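Local coordinates for Rho GTPase-activating protein 15 (Homo sapiens, PDB 3BYI), which stimulates GTP hydrolysis by Rho-type GTPases, with activity toward RAC1, and so returns them to the inactive GDP-bound state, at residues Gly55-Ser60 with Gly152-Ile157. Sequence-based numbering, arbitrary orientation.
Sequences GIYRVS and GHLTKI
Tyr57 and Ile56 anchor the loop that carries Arg58, the predicted arginine finger of this all-helical RhoGAP domain, against helix 141-159, where His153, Leu154 and Ile157 receive them. The case illustrates how such a loop can be rooted in a buried core by the residues just before the predicted finger: Arg58 follows Tyr57 directly yet takes no part in the contact. Tyr57 buries more surface here than any other residue. Its CG lies anti to the carbonyl carbon (chi1 -72°), which sends the ring toward the helix, and OH reaches His153 NE2 at 2.7 Å in a hydrogen bond that either group could donate. The rings approach edge against edge, their planes 74° apart, so the contact is not a stack. ND1, the second nitrogen of the imidazole, is bonded to Glu47 of helix 37-49, so both ring nitrogens are held and the rotation of His153 is fixed. Leu154 CD2 sits over one face of the phenol, 4.0 Å from Tyr57 CE1 and displaced toward the rim, while Ile157 CD1 comes up at the ring edge, 4.1 Å from the same CE1. Phe175, from helix 168-180, adds an edge-to-face partner. A leucine in place of Tyr57 would probably leave His153 NE2 without its hydroxyl mate and open a gap beside Leu154 CD2, giving this loop a less secure footing. Within the loop, Gly55 O accepts from the backbone N atoms of Arg58 and Val59; the first bond closes a type II beta turn centred on Ile56 and Tyr57, the latter with positive phi. Ile157 also serves Ile56: their side chains cross at about a right angle, and the two branch methyls, Ile56 CG2 and Ile157 CG2, touch at 3.5 Å.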
# COMPACT_ATOMS: atom_id res chain seq x y z
N GLY A 55 0.88 8.53 -15.32
CA GLY A 55 0.85 7.10 -14.95
C GLY A 55 1.43 6.80 -13.58
O GLY A 55 1.79 5.65 -13.31
N ILE A 56 1.48 7.80 -12.71
CA ILE A 56 1.95 7.63 -11.35
C ILE A 56 1.19 6.49 -10.69
O ILE A 56 -0.03 6.47 -10.75
CB ILE A 56 1.83 8.95 -10.53
CG1 ILE A 56 2.66 8.84 -9.25
CG2 ILE A 56 0.33 9.38 -10.25
CD1 ILE A 56 4.21 8.91 -9.48
N TYR A 57 1.97 5.52 -10.16
CA TYR A 57 1.52 4.25 -9.53
C TYR A 57 1.23 3.10 -10.50
O TYR A 57 1.25 1.93 -10.11
CB TYR A 57 0.37 4.45 -8.54
CG TYR A 57 0.82 5.13 -7.27
CD1 TYR A 57 0.55 6.46 -7.02
CD2 TYR A 57 1.54 4.43 -6.31
CE1 TYR A 57 0.99 7.06 -5.88
CE2 TYR A 57 1.95 5.04 -5.12
CZ TYR A 57 1.68 6.34 -4.93
OH TYR A 57 2.11 6.91 -3.76
N ARG A 58 0.96 3.43 -11.76
CA ARG A 58 0.81 2.45 -12.79
C ARG A 58 2.18 2.15 -13.42
O ARG A 58 2.54 1.02 -13.62
CB ARG A 58 -0.21 2.90 -13.86
CG ARG A 58 -0.50 1.88 -14.98
CD ARG A 58 -1.73 2.33 -15.84
N VAL A 59 2.93 3.20 -13.74
CA VAL A 59 4.26 3.01 -14.34
C VAL A 59 5.20 2.36 -13.32
O VAL A 59 5.15 2.64 -12.11
CB VAL A 59 4.86 4.34 -14.91
CG1 VAL A 59 6.36 4.19 -15.25
CG2 VAL A 59 4.05 4.84 -16.16
N SER A 60 6.05 1.48 -13.84
CA SER A 60 7.03 0.73 -13.03
C SER A 60 8.35 1.45 -13.03
O SER A 60 8.82 1.88 -14.05
CB SER A 60 7.29 -0.65 -13.63
OG SER A 60 6.09 -1.36 -13.74
N GLY A 152 -5.93 8.69 1.65
CA GLY A 152 -5.94 10.16 1.71
C GLY A 152 -4.96 10.73 0.69
O GLY A 152 -5.28 11.65 -0.03
N HIS A 153 -3.77 10.14 0.63
CA HIS A 153 -2.77 10.46 -0.39
C HIS A 153 -3.28 10.23 -1.81
O HIS A 153 -3.03 11.03 -2.72
CB HIS A 153 -1.53 9.57 -0.16
CG HIS A 153 -0.53 9.58 -1.28
ND1 HIS A 153 0.13 10.72 -1.68
CD2 HIS A 153 -0.08 8.59 -2.07
CE1 HIS A 153 0.96 10.43 -2.67
NE2 HIS A 153 0.84 9.14 -2.93
N LEU A 154 -3.94 9.09 -2.01
CA LEU A 154 -4.41 8.72 -3.34
C LEU A 154 -5.51 9.64 -3.83
O LEU A 154 -5.64 9.82 -5.03
CB LEU A 154 -4.83 7.23 -3.41
CG LEU A 154 -3.70 6.18 -3.15
CD1 LEU A 154 -4.27 4.76 -3.12
CD2 LEU A 154 -2.61 6.31 -4.19
N THR A 155 -6.29 10.22 -2.92
CA THR A 155 -7.29 11.21 -3.36
C THR A 155 -6.61 12.41 -4.05
O THR A 155 -7.21 13.04 -4.95
CB THR A 155 -8.21 11.70 -2.25
OG1 THR A 155 -7.49 12.54 -1.33
CG2 THR A 155 -8.85 10.55 -1.55
N LYS A 156 -5.38 12.72 -3.64
CA LYS A 156 -4.62 13.80 -4.27
C LYS A 156 -4.11 13.42 -5.68
O LYS A 156 -3.88 14.29 -6.52
CB LYS A 156 -3.47 14.25 -3.37
CG LYS A 156 -3.92 14.79 -2.02
CD LYS A 156 -2.75 15.18 -1.19
CE LYS A 156 -3.14 15.75 0.17
NZ LYS A 156 -1.91 16.27 0.89
N ILE A 157 -3.93 12.14 -5.93
CA ILE A 157 -3.58 11.65 -7.25
C ILE A 157 -4.76 11.83 -8.17
O ILE A 157 -4.63 12.30 -9.31
CB ILE A 157 -3.14 10.14 -7.20
CG1 ILE A 157 -1.95 9.96 -6.23
CG2 ILE A 157 -2.81 9.60 -8.61
CD1 ILE A 157 -0.71 10.71 -6.59